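Local atomic coordinates of 3-hydroxy-3-methylglutaryl-CoA lyase (Acinetobacter baumannii, PDB entry 6NDS), a protein that belongs to the HMGL-like family of TIM-barrel enzymes and, in this model, carries a zinc ion and coenzyme A. Residues F238-G243 and I258-L263; V18-P23 and M49-I54; L284-P289 and Q299-G304; L263-E268 and I276-L281. All blocks are in the same frame, centred on the assembly; numbering follows the deposited sequence.

Overall arrangement
Taken from the N terminus, the four contacts close one after another along the chain, and none nests inside or crosses another. Interaction 2 closes the first loop, pairing strand 17-20 with strand 53-58 and so shutting the barrel. Interaction 1 follows much later: the end of strand 237-240, which lies beside 17-20, loops round to meet the start of helix 260-270. Interaction 4 begins at Leu263, where interaction 1 ends, and packs that helix on the start of helix 278-285. Interaction 3 then joins 284-289 to the short helix 299-303. Glu20 links interactions 2 and 1, Ser285 and Asp262 link 1 and 3, and interactions 3 and 4 both touch the second subunit.

Interaction 1 (F238-G243 and I258-L263); sequences FDAALG and ICTEDL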
loop_
_atom_site.group_PDB
_atom_site.type_symbol
_atom_site.label_atom_id
_atom_site.label_comp_id
_atom_site.label_asym_id
_atom_site.label_seq_id
_atom_site.Cartn_x
_atom_site.Cartn_y
_atom_site.Cartn_z
ATOM N N PHE A 238 -13.397 -10.021 2.965
ATOM C CA PHE A 238 -12.867 -8.791 2.373
ATOM C C PHE A 238 -13.093 -8.786 0.871
ATOM O O PHE A 238 -12.777 -9.769 0.197
ATOM C CB PHE A 238 -11.364 -8.623 2.665
ATOM C CG PHE A 238 -11.053 -8.467 4.123
ATOM C CD1 PHE A 238 -10.977 -7.206 4.690
ATOM C CD2 PHE A 238 -10.864 -9.584 4.931
ATOM C CE1 PHE A 238 -10.699 -7.051 6.044
ATOM C CE2 PHE A 238 -10.577 -9.450 6.280
ATOM C CZ PHE A 238 -10.488 -8.184 6.848
ATOM N N ASP A 239 -13.623 -7.672 0.360
ATOM C CA ASP A 239 -13.754 -7.455 -1.078
ATOM C C ASP A 239 -12.441 -6.938 -1.676
ATOM O O ASP A 239 -11.736 -6.128 -1.070
ATOM C CB ASP A 239 -14.852 -6.432 -1.380
ATOM C CG ASP A 239 -16.266 -6.951 -1.117
ATOM O OD1 ASP A 239 -16.469 -8.183 -0.987
ATOM O OD2 ASP A 239 -17.194 -6.110 -1.070
ATOM N N ALA A 240 -12.147 -7.366 -2.903
ATOM C CA ALA A 240 -10.959 -6.896 -3.615
ATOM C C ALA A 240 -11.235 -7.018 -5.105
ATOM O O ALA A 240 -12.116 -7.768 -5.518
ATOM C CB ALA A 240 -9.708 -7.701 -3.219
ATOM N N ALA A 241 -10.495 -6.251 -5.914
ATOM C CA ALA A 241 -10.653 -6.287 -7.368
ATOM C C ALA A 241 -9.349 -6.732 -8.017
ATOM O O ALA A 241 -8.269 -6.238 -7.662
ATOM C CB ALA A 241 -11.058 -4.923 -7.925
ATOM N N LEU A 242 -9.466 -7.641 -8.995
ATOM C CA LEU A 242 -8.325 -8.061 -9.800
ATOM C C LEU A 242 -7.566 -6.853 -10.336
ATOM O O LEU A 242 -8.158 -5.919 -10.891
ATOM C CB LEU A 242 -8.813 -8.921 -10.968
ATOM C CG LEU A 242 -7.723 -9.528 -11.859
ATOM C CD1 LEU A 242 -7.044 -10.677 -11.123
ATOM C CD2 LEU A 242 -8.368 -10.003 -13.157
ATOM N N GLY A 243 -6.243 -6.877 -10.175
ATOM C CA GLY A 243 -5.406 -5.811 -10.696
ATOM C C GLY A 243 -5.550 -4.473 -10.004
ATOM O O GLY A 243 -4.926 -3.499 -10.445
ATOM N N ILE A 258 -8.793 -2.355 -3.234
ATOM C CA ILE A 258 -7.566 -3.092 -2.959
ATOM C C ILE A 258 -7.399 -4.188 -4.003
ATOM O O ILE A 258 -8.368 -4.801 -4.479
ATOM C CB ILE A 258 -7.532 -3.664 -1.535
ATOM C CG1 ILE A 258 -8.737 -4.544 -1.261
ATOM C CG2 ILE A 258 -7.428 -2.530 -0.502
ATOM C CD1 ILE A 258 -8.556 -5.417 -0.008
ATOM N N CYS A 259 -6.150 -4.416 -4.387
ATOM C CA CYS A 259 -5.823 -5.365 -5.439
ATOM C C CYS A 259 -5.883 -6.803 -4.925
ATOM O O CYS A 259 -5.197 -7.152 -3.961
ATOM C CB CYS A 259 -4.425 -5.039 -5.948
ATOM S SG CYS A 259 -3.762 -6.225 -7.103
ATOM N N THR A 260 -6.672 -7.649 -5.595
ATOM C CA THR A 260 -6.877 -9.015 -5.110
ATOM C C THR A 260 -5.562 -9.770 -4.986
ATOM O O THR A 260 -5.309 -10.419 -3.969
ATOM C CB THR A 260 -7.834 -9.773 -6.033
ATOM O OG1 THR A 260 -9.010 -8.987 -6.214
ATOM C CG2 THR A 260 -8.250 -11.101 -5.396
ATOM N N GLU A 261 -4.715 -9.722 -6.018
ATOM C CA GLU A 261 -3.503 -10.530 -5.926
ATOM C C GLU A 261 -2.517 -9.948 -4.909
ATOM O O GLU A 261 -1.758 -10.701 -4.293
ATOM C CB GLU A 261 -2.865 -10.706 -7.309
ATOM C CG GLU A 261 -2.449 -9.430 -8.005
ATOM C CD GLU A 261 -3.518 -8.839 -8.922
ATOM O OE1 GLU A 261 -4.725 -9.130 -8.767
ATOM O OE2 GLU A 261 -3.134 -8.044 -9.794
ATOM N N ASP A 262 -2.534 -8.631 -4.686
ATOM C CA ASP A 262 -1.710 -8.075 -3.615
ATOM C C ASP A 262 -2.235 -8.504 -2.243
ATOM O O ASP A 262 -1.444 -8.805 -1.343
ATOM C CB ASP A 262 -1.643 -6.542 -3.720
ATOM C CG ASP A 262 -0.946 -6.050 -4.999
ATOM O OD1 ASP A 262 -0.477 -6.884 -5.802
ATOM O OD2 ASP A 262 -0.869 -4.811 -5.208
ATOM N N LEU A 263 -3.562 -8.550 -2.068
ATOM C CA LEU A 263 -4.141 -9.054 -0.817
ATOM C C LEU A 263 -3.798 -10.523 -0.592
ATOM O O LEU A 263 -3.371 -10.918 0.504
ATOM C CB LEU A 263 -5.659 -8.858 -0.836
ATOM C CG LEU A 263 -6.447 -9.598 0.252
ATOM C CD1 LEU A 263 -6.056 -9.087 1.629
ATOM C CD2 LEU A 263 -7.959 -9.422 0.009
#
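The methyl group of Ala240 is the bump to start from: it drops into a hollow walled by Ile258 O, Ile258 CG1, Thr260 OG1 and the tip of Leu263. Its CB sits 3.4 Å from Ile258 O and 4.1 Å from Leu263 CD2. The wall is raised by Ile258, whose CG1 takes the crowded position between backbone N and carbonyl carbon (chi1 56°); this lays CG1 and CD1 against the carbonyl oxygen of Asp239, with CG1 3.4 Å from that O. The Asp239 carboxylate itself turns elsewhere, to His215 of the zinc site and to Gln19.

This is the C-terminal end of strand 237-240, last of the eight strands in the TIM barrel, where the chain loops out and returns into helix 260-270. A single bridge pairs Ala241 with Cys259: Ala241 N reaches Ile258 O at 2.9 Å, and Thr260 N reaches Ala241 O at 3.0 Å. The Thr260 side chain pushes up under the Ala241-Leu242 peptide, OG1 lying 2.9 Å from Ala241 C, while its hydrogen-bond partner is Glu20.

Further along, the side chains of Leu242 and Glu261 cross at about a right angle, CD1 of the leucine against OE1. Glu261 bends at chi2 (-92°) and brings its carboxylate to the Gly243 backbone, where OE1 takes the N-H on its syn side, 3.1 Å from N. Ser298 and Ser285 hold OE2. The sulfur of Cys259, at the helix N-cap, lies beside Gly243, SG 3.8 Å from Gly243 C, and accepts a weak bond from Asp262 N.

Interaction 2 (V18-P23 and M49-I54); sequences VQEVSP and MGFSRI
Glu20 and Ile54 make a parallel bridge where the first strand of the TIM barrel, 17-20, meets strand 53-58; these are the two outermost strands of the sheet within the chain, so the contact closes the barrel. Glu20 N donates to Arg53 O at 3.1 Å. Ahead of the bridge, where Ser52 is still in the loop, a water joins the backbones, donating to Val18 O and accepting from Ser52 N.

Phe51 packs on this seam. Glu20 CB stands over the centre of the ring, 3.6 Å from the centroid and 3° off the normal, a CH-pi contact. Val18 O meets the ring edge, 3.5 Å from Phe51 CD1, and Val18 CG1 lies 3.8 Å from CE1. On the other side of the strands, Gln19 and Arg53 run side by side, pointing the same way, with Gln19 OE1 3.7 Å from Arg53 CD. A second water joins Gln19 OE1, Ser52 OG and Arg53 NH1; Arg237 also donates to that OE1, and Arg53 has a salt bridge to Glu106.

Bent at chi2 (61°), Glu20 turns its carboxylate toward Ser22. Ser22 N at 2.9 Å and Ser22 OG at 2.6 Å reach Glu20 OE2 from opposite faces of its plane. Leu242 N joins them there, and Thr260 OG1 binds OE1. With both oxygens engaged, this buried carboxylate is satisfied and its rotation is fixed, while its CB remains over the Phe51 face.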
loop_
_atom_site.group_PDB
_atom_site.type_symbol
_atom_site.label_atom_id
_atom_site.label_comp_id
_atom_site.label_asym_id
_atom_site.label_seq_id
_atom_site.Cartn_x
_atom_site.Cartn_y
_atom_site.Cartn_z
ATOM N N VAL A 18 -11.595 -14.150 0.650
ATOM C CA VAL A 18 -11.394 -13.135 -0.384
ATOM C C VAL A 18 -12.587 -13.151 -1.335
ATOM O O VAL A 18 -12.942 -14.205 -1.869
ATOM C CB VAL A 18 -10.083 -13.394 -1.145
ATOM C CG1 VAL A 18 -9.896 -12.344 -2.241
ATOM C CG2 VAL A 18 -8.896 -13.387 -0.183
ATOM N N GLN A 19 -13.214 -11.988 -1.542
ATOM C CA GLN A 19 -14.408 -11.861 -2.378
ATOM C C GLN A 19 -14.100 -10.911 -3.529
ATOM O O GLN A 19 -13.542 -9.831 -3.316
ATOM C CB GLN A 19 -15.599 -11.376 -1.533
ATOM C CG GLN A 19 -15.790 -12.249 -0.265
ATOM C CD GLN A 19 -16.868 -11.780 0.693
ATOM O OE1 GLN A 19 -17.487 -12.600 1.370
ATOM N NE2 GLN A 19 -17.071 -10.465 0.793
ATOM N N GLU A 20 -14.423 -11.330 -4.754
ATOM C CA GLU A 20 -13.936 -10.648 -5.950
ATOM C C GLU A 20 -14.999 -9.696 -6.485
ATOM O O GLU A 20 -16.161 -10.090 -6.653
ATOM C CB GLU A 20 -13.544 -11.675 -7.020
ATOM C CG GLU A 20 -13.111 -11.058 -8.368
ATOM C CD GLU A 20 -11.882 -10.162 -8.259
ATOM O OE1 GLU A 20 -10.944 -10.482 -7.483
ATOM O OE2 GLU A 20 -11.854 -9.116 -8.950
ATOM N N VAL A 21 -14.609 -8.436 -6.731
ATOM C CA VAL A 21 -15.576 -7.442 -7.216
ATOM C C VAL A 21 -15.131 -6.742 -8.499
ATOM O O VAL A 21 -15.759 -5.759 -8.917
ATOM C CB VAL A 21 -15.896 -6.392 -6.128
ATOM C CG1 VAL A 21 -16.427 -7.070 -4.843
ATOM C CG2 VAL A 21 -14.676 -5.504 -5.823
ATOM N N SER A 22 -14.072 -7.215 -9.161
ATOM C CA SER A 22 -13.658 -6.508 -10.372
ATOM C C SER A 22 -14.726 -6.446 -11.469
ATOM O O SER A 22 -14.736 -5.433 -12.188
ATOM C CB SER A 22 -12.359 -7.082 -10.967
ATOM O OG SER A 22 -12.531 -8.402 -11.395
ATOM N N PRO A 23 -15.609 -7.429 -11.668
ATOM C CA PRO A 23 -16.588 -7.291 -12.756
ATOM C C PRO A 23 -17.596 -6.200 -12.515
ATOM O O PRO A 23 -18.268 -5.795 -13.467
ATOM C CB PRO A 23 -17.267 -8.666 -12.810
ATOM C CG PRO A 23 -16.259 -9.618 -12.164
ATOM C CD PRO A 23 -15.676 -8.773 -11.061
ATOM N N MET A 49 -10.651 -19.467 -9.738
ATOM C CA MET A 49 -9.547 -19.002 -8.899
ATOM C C MET A 49 -9.721 -19.309 -7.420
ATOM O O MET A 49 -8.755 -19.151 -6.661
ATOM C CB MET A 49 -9.344 -17.483 -9.067
ATOM C CG MET A 49 -8.940 -17.089 -10.468
ATOM S SD MET A 49 -7.290 -17.640 -10.887
ATOM C CE MET A 49 -7.437 -17.621 -12.688
ATOM N N GLY A 50 -10.920 -19.715 -6.990
ATOM C CA GLY A 50 -11.155 -20.130 -5.617
ATOM C C GLY A 50 -12.091 -19.247 -4.815
ATOM O O GLY A 50 -12.328 -19.548 -3.640
ATOM N N PHE A 51 -12.639 -18.178 -5.405
ATOM C CA PHE A 51 -13.520 -17.265 -4.672
ATOM C C PHE A 51 -14.831 -17.924 -4.268
ATOM O O PHE A 51 -15.431 -18.676 -5.040
ATOM C CB PHE A 51 -13.860 -16.052 -5.535
ATOM C CG PHE A 51 -12.651 -15.314 -6.028
ATOM C CD1 PHE A 51 -11.876 -14.568 -5.153
ATOM C CD2 PHE A 51 -12.283 -15.376 -7.372
ATOM C CE1 PHE A 51 -10.747 -13.890 -5.611
ATOM C CE2 PHE A 51 -11.171 -14.702 -7.849
ATOM C CZ PHE A 51 -10.385 -13.953 -6.959
ATOM N N SER A 52 -15.301 -17.590 -3.058
ATOM C CA SER A 52 -16.619 -18.002 -2.591
ATOM C C SER A 52 -17.727 -17.080 -3.080
ATOM O O SER A 52 -18.891 -17.505 -3.143
ATOM C CB SER A 52 -16.642 -18.048 -1.060
ATOM O OG SER A 52 -16.343 -16.772 -0.511
ATOM N N ARG A 53 -17.393 -15.828 -3.392
ATOM C CA ARG A 53 -18.339 -14.827 -3.866
ATOM C C ARG A 53 -17.679 -14.020 -4.963
ATOM O O ARG A 53 -16.517 -13.634 -4.834
ATOM C CB ARG A 53 -18.788 -13.881 -2.741
ATOM C CG ARG A 53 -19.968 -14.377 -1.947
ATOM C CD ARG A 53 -20.356 -13.396 -0.825
ATOM N NE ARG A 53 -21.662 -13.707 -0.251
ATOM C CZ ARG A 53 -21.877 -14.653 0.661
ATOM N NH1 ARG A 53 -20.866 -15.396 1.114
ATOM N NH2 ARG A 53 -23.100 -14.860 1.134
ATOM N N ILE A 54 -18.418 -13.779 -6.045
ATOM C CA ILE A 54 -17.987 -12.891 -7.122
ATOM C C ILE A 54 -19.141 -11.941 -7.386
ATOM O O ILE A 54 -20.269 -12.390 -7.609
ATOM C CB ILE A 54 -17.626 -13.662 -8.411
ATOM C CG1 ILE A 54 -16.427 -14.600 -8.174
ATOM C CG2 ILE A 54 -17.309 -12.681 -9.566
ATOM C CD1 ILE A 54 -16.125 -15.566 -9.340
HETATM O O HOH W 1 -13.698 -16.594 -0.931
HETATM O O HOH W 2 -17.977 -15.209 1.076
#

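Interaction 3 (L284-P289 and Q299-G304); sequences LSRTLP and QLAKAG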
loop_
_atom_site.group_PDB
_atom_site.type_symbol
_atom_site.label_atom_id
_atom_site.label_comp_id
_atom_site.label_asym_id
_atom_site.label_seq_id
_atom_site.Cartn_x
_atom_site.Cartn_y
_atom_site.Cartn_z
ATOM N N LEU A 284 -3.741 -14.244 -14.553
ATOM C CA LEU A 284 -4.963 -13.637 -15.072
ATOM C C LEU A 284 -4.879 -12.112 -15.027
ATOM O O LEU A 284 -5.256 -11.432 -15.987
ATOM C CB LEU A 284 -6.181 -14.131 -14.277
ATOM C CG LEU A 284 -7.509 -13.516 -14.751
ATOM C CD1 LEU A 284 -7.870 -13.899 -16.178
ATOM C CD2 LEU A 284 -8.644 -13.892 -13.785
ATOM N N SER A 285 -4.384 -11.559 -13.921
ATOM C CA SER A 285 -4.261 -10.106 -13.819
ATOM C C SER A 285 -3.367 -9.548 -14.916
ATOM O O SER A 285 -3.625 -8.463 -15.449
ATOM C CB SER A 285 -3.714 -9.725 -12.449
ATOM O OG SER A 285 -3.607 -8.315 -12.358
ATOM N N ARG A 286 -2.320 -10.284 -15.288
ATOM C CA ARG A 286 -1.421 -9.792 -16.322
ATOM C C ARG A 286 -2.061 -9.755 -17.710
ATOM O O ARG A 286 -1.471 -9.165 -18.619
ATOM C CB ARG A 286 -0.136 -10.633 -16.328
ATOM C CG ARG A 286 0.736 -10.347 -15.090
ATOM C CD ARG A 286 1.901 -11.327 -14.925
ATOM N NE ARG A 286 2.903 -10.800 -14.000
ATOM C CZ ARG A 286 3.910 -11.507 -13.496
ATOM N NH1 ARG A 286 4.053 -12.786 -13.817
ATOM N NH2 ARG A 286 4.776 -10.932 -12.666
ATOM N N THR A 287 -3.255 -10.341 -17.891
ATOM C CA THR A 287 -3.980 -10.190 -19.147
ATOM C C THR A 287 -4.799 -8.910 -19.202
ATOM O O THR A 287 -5.333 -8.591 -20.267
ATOM C CB THR A 287 -4.914 -11.391 -19.401
ATOM O OG1 THR A 287 -6.056 -11.327 -18.535
ATOM C CG2 THR A 287 -4.166 -12.705 -19.186
ATOM N N LEU A 288 -4.906 -8.165 -18.088
ATOM C CA LEU A 288 -5.765 -6.981 -18.091
ATOM C C LEU A 288 -5.275 -5.851 -19.000
ATOM O O LEU A 288 -6.104 -5.221 -19.672
ATOM C CB LEU A 288 -5.954 -6.457 -16.666
ATOM C CG LEU A 288 -6.841 -7.297 -15.751
ATOM C CD1 LEU A 288 -6.812 -6.716 -14.336
ATOM C CD2 LEU A 288 -8.280 -7.347 -16.290
ATOM N N PRO A 289 -3.973 -5.531 -19.055
ATOM C CA PRO A 289 -3.557 -4.446 -19.962
ATOM C C PRO A 289 -3.988 -4.674 -21.398
ATOM O O PRO A 289 -4.413 -3.728 -22.072
ATOM C CB PRO A 289 -2.029 -4.427 -19.814
ATOM C CG PRO A 289 -1.810 -4.906 -18.427
ATOM C CD PRO A 289 -2.855 -5.976 -18.205
ATOM N N GLN A 299 0.714 -4.295 -7.695
ATOM C CA GLN A 299 2.146 -4.431 -7.451
ATOM C C GLN A 299 2.634 -5.824 -7.833
ATOM O O GLN A 299 3.727 -5.966 -8.397
ATOM C CB GLN A 299 2.474 -4.124 -5.989
ATOM C CG GLN A 299 2.195 -2.684 -5.570
ATOM C CD GLN A 299 3.072 -1.684 -6.298
ATOM O OE1 GLN A 299 4.184 -1.377 -5.863
ATOM N NE2 GLN A 299 2.577 -1.169 -7.411
ATOM N N LEU A 300 1.833 -6.857 -7.553
ATOM C CA LEU A 300 2.267 -8.220 -7.856
ATOM C C LEU A 300 2.297 -8.484 -9.356
ATOM O O LEU A 300 3.155 -9.231 -9.828
ATOM C CB LEU A 300 1.371 -9.243 -7.150
ATOM C CG LEU A 300 1.820 -9.708 -5.751
ATOM C CD1 LEU A 300 3.007 -10.647 -5.828
ATOM C CD2 LEU A 300 2.176 -8.524 -4.830
ATOM N N ALA A 301 1.387 -7.885 -10.133
ATOM C CA ALA A 301 1.464 -8.104 -11.576
ATOM C C ALA A 301 2.737 -7.495 -12.150
ATOM O O ALA A 301 3.318 -8.039 -13.096
ATOM C CB ALA A 301 0.225 -7.523 -12.268
ATOM N N LYS A 302 3.188 -6.379 -11.571
ATOM C CA LYS A 302 4.405 -5.721 -12.035
ATOM C C LYS A 302 5.650 -6.489 -11.613
ATOM O O LYS A 302 6.569 -6.687 -12.415
ATOM C CB LYS A 302 4.487 -4.294 -11.490
ATOM C CG LYS A 302 3.456 -3.309 -11.988
ATOM C CD LYS A 302 3.370 -2.119 -11.025
ATOM C CE LYS A 302 2.776 -0.879 -11.678
ATOM N NZ LYS A 302 1.429 -1.111 -12.257
ATOM N N ALA A 303 5.717 -6.900 -10.347
ATOM C CA ALA A 303 6.969 -7.381 -9.780
ATOM C C ALA A 303 7.068 -8.897 -9.737
ATOM O O ALA A 303 8.189 -9.426 -9.687
ATOM C CB ALA A 303 7.149 -6.834 -8.357
ATOM N N GLY A 304 5.940 -9.599 -9.759
ATOM C CA GLY A 304 5.930 -11.015 -9.464
ATOM C C GLY A 304 6.097 -11.259 -7.975
ATOM O O GLY A 304 6.445 -10.371 -7.199
#
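Ala301 O is gripped by two nitrogens of one guanidinium, that of Arg286, which approaches side-on. The NE bond is the better of the two: Arg286 NE lies 2.9 Å from Ala301 O, in the carbonyl plane and on a lone pair, with an N-H...O angle of 161°. Arg286 NH2 reaches the same oxygen at 3.3 Å from above the carbonyl plane, along a more bent path. The oxygen lies nearly in the guanidinium plane for both. An extended chain from CG to NE carries the group to the helix, and on the way Arg286 CG passes 4.0 Å from Ala301 CB. The same methyl group sits 3.9 Å from Ser285 OG, whose hydrogen bond goes to Glu261. Arg286 NH2 also comes close to Gly304 N, but both are donors, and Gly304 N, just past the helix end, already donates to Leu300 O.

Arg286 itself is carried on a type I turn from Ser285 to Leu288. There Leu288 N bonds Ser285 O, and Leu284 O receives both the N and the hydroxyl of Thr287, with OG1 2.7 Å away.

Next to the contact, Gly304 O accepts from Arg220 NE of the second subunit. An arginine side chain thus takes a carbonyl oxygen in the last turn of the short helix 299-303, just before Gly304 leaves helical geometry with positive phi, and links the turn after barrel-side helix 278-285 to the helix at the subunit contact.

Interaction 4 (L263-E268 and I276-L281); sequences LVNMCE and IDLDAL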
loop_
_atom_site.group_PDB
_atom_site.type_symbol
_atom_site.label_atom_id
_atom_site.label_comp_id
_atom_site.label_asym_id
_atom_site.label_seq_id
_atom_site.Cartn_x
_atom_site.Cartn_y
_atom_site.Cartn_z
ATOM N N LEU A 263 -3.562 -8.550 -2.068
ATOM C CA LEU A 263 -4.141 -9.054 -0.817
ATOM C C LEU A 263 -3.798 -10.523 -0.592
ATOM O O LEU A 263 -3.371 -10.918 0.504
ATOM C CB LEU A 263 -5.659 -8.858 -0.836
ATOM C CG LEU A 263 -6.447 -9.598 0.252
ATOM C CD1 LEU A 263 -6.056 -9.087 1.629
ATOM C CD2 LEU A 263 -7.959 -9.422 0.009
ATOM N N VAL A 264 -3.975 -11.352 -1.622
ATOM C CA VAL A 264 -3.692 -12.777 -1.473
ATOM C C VAL A 264 -2.206 -13.003 -1.227
ATOM O O VAL A 264 -1.833 -13.858 -0.426
ATOM C CB VAL A 264 -4.202 -13.570 -2.689
ATOM C CG1 VAL A 264 -3.821 -15.075 -2.575
ATOM C CG2 VAL A 264 -5.722 -13.424 -2.818
ATOM N N ASN A 265 -1.335 -12.223 -1.873
ATOM C CA ASN A 265 0.097 -12.364 -1.593
ATOM C C ASN A 265 0.411 -12.016 -0.145
ATOM O O ASN A 265 1.202 -12.701 0.510
ATOM C CB ASN A 265 0.924 -11.481 -2.536
ATOM C CG ASN A 265 2.415 -11.591 -2.265
ATOM O OD1 ASN A 265 3.046 -12.610 -2.582
ATOM N ND2 ASN A 265 2.988 -10.551 -1.647
ATOM N N MET A 266 -0.199 -10.946 0.375
ATOM C CA MET A 266 0.010 -10.592 1.775
ATOM C C MET A 266 -0.358 -11.753 2.697
ATOM O O MET A 266 0.406 -12.115 3.606
ATOM C CB MET A 266 -0.823 -9.357 2.127
ATOM C CG MET A 266 -0.659 -8.981 3.603
ATOM S SD MET A 266 -1.463 -7.439 4.093
ATOM C CE MET A 266 -3.183 -7.938 4.197
ATOM N N CYS A 267 -1.537 -12.346 2.476
ATOM C CA CYS A 267 -1.971 -13.499 3.265
ATOM C C CYS A 267 -1.007 -14.662 3.121
ATOM O O CYS A 267 -0.647 -15.306 4.111
ATOM C CB CYS A 267 -3.368 -13.935 2.832
ATOM S SG CYS A 267 -4.667 -12.757 3.235
ATOM N N GLU A 268 -0.597 -14.962 1.880
ATOM C CA GLU A 268 0.262 -16.111 1.632
ATOM C C GLU A 268 1.613 -15.956 2.329
ATOM O O GLU A 268 2.135 -16.911 2.915
ATOM C CB GLU A 268 0.418 -16.304 0.116
ATOM C CG GLU A 268 1.126 -17.577 -0.280
ATOM C CD GLU A 268 0.523 -18.268 -1.501
ATOM O OE1 GLU A 268 -0.705 -18.154 -1.755
ATOM O OE2 GLU A 268 1.293 -18.968 -2.182
ATOM N N ILE A 276 -7.516 -19.068 -2.518
ATOM C CA ILE A 276 -7.261 -18.477 -3.830
ATOM C C ILE A 276 -5.940 -19.012 -4.375
ATOM O O ILE A 276 -4.952 -19.103 -3.641
ATOM C CB ILE A 276 -7.241 -16.938 -3.760
ATOM C CG1 ILE A 276 -8.445 -16.385 -2.982
ATOM C CG2 ILE A 276 -7.179 -16.335 -5.174
ATOM C CD1 ILE A 276 -9.804 -16.869 -3.492
ATOM N N ASP A 277 -5.920 -19.356 -5.665
ATOM C CA ASP A 277 -4.694 -19.801 -6.348
ATOM C C ASP A 277 -3.911 -18.563 -6.807
ATOM O O ASP A 277 -4.198 -17.976 -7.854
ATOM C CB ASP A 277 -5.067 -20.728 -7.503
ATOM C CG ASP A 277 -3.864 -21.234 -8.309
ATOM O OD1 ASP A 277 -2.735 -20.721 -8.172
ATOM O OD2 ASP A 277 -4.083 -22.150 -9.127
ATOM N N LEU A 278 -2.889 -18.179 -6.036
ATOM C CA LEU A 278 -2.215 -16.902 -6.276
ATOM C C LEU A 278 -1.492 -16.892 -7.619
ATOM O O LEU A 278 -1.568 -15.909 -8.370
ATOM C CB LEU A 278 -1.239 -16.613 -5.138
ATOM C CG LEU A 278 -0.395 -15.340 -5.300
ATOM C CD1 LEU A 278 -1.277 -14.089 -5.454
ATOM C CD2 LEU A 278 0.569 -15.185 -4.120
ATOM N N ASP A 279 -0.752 -17.959 -7.922
ATOM C CA ASP A 279 -0.032 -18.011 -9.195
ATOM C C ASP A 279 -0.981 -17.810 -10.370
ATOM O O ASP A 279 -0.693 -17.038 -11.293
ATOM C CB ASP A 279 0.696 -19.341 -9.344
ATOM C CG ASP A 279 1.928 -19.432 -8.492
ATOM O OD1 ASP A 279 2.640 -18.416 -8.361
ATOM O OD2 ASP A 279 2.195 -20.535 -7.969
ATOM N N ALA A 280 -2.120 -18.509 -10.355
ATOM C CA ALA A 280 -3.060 -18.387 -11.461
ATOM C C ALA A 280 -3.693 -17.010 -11.501
ATOM O O ALA A 280 -3.983 -16.487 -12.586
ATOM C CB ALA A 280 -4.145 -19.459 -11.357
ATOM N N LEU A 281 -3.913 -16.411 -10.334
ATOM C CA LEU A 281 -4.542 -15.098 -10.284
ATOM C C LEU A 281 -3.614 -14.021 -10.838
ATOM O O LEU A 281 -4.056 -13.116 -11.558
ATOM C CB LEU A 281 -4.939 -14.779 -8.847
ATOM C CG LEU A 281 -5.834 -13.548 -8.692
ATOM C CD1 LEU A 281 -7.238 -13.843 -9.231
ATOM C CD2 LEU A 281 -5.855 -13.139 -7.220
HETATM O O HOH W 3 -2.293 -19.716 -3.398
#
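The Asn265 amide and the Glu268 carboxylate both bring an oxygen to Leu278, and both side chains run obliquely to it. Asn265 OD1 lies 3.9 Å from Leu278 CD2, and Glu268 OE1 lies 3.8 Å from Leu278 CB. That carboxylate oxygen also accepts from a water 2.8 Å away; the water donates to Ile276 O as well and accepts from Leu278 N, tying the end of the Glu268 side chain to the start of helix 278-285.

The apolar part centres on Val264, which puts a methyl on each of two neighbours. CG1, anti to the backbone N (chi1 176°), faces Leu278 CB at 3.9 Å, the two side chains sliding past each other in opposite directions. CG2 meets Ile276 CB, also at 3.9 Å, with the two side chains at about a right angle. Asp277, the N-cap of helix 278-285, accepts from Ala280 N at OD1.

Arg305 forms salt bridges to both Glu268 and Asp279, linking the two helices at the surface. Deeper in, Val264 and Ile276 rest on Val18 of strand 17-20. Leu263 and Met266 turn to helix 223-232, while Asn265 and Met266 also touch the second subunit.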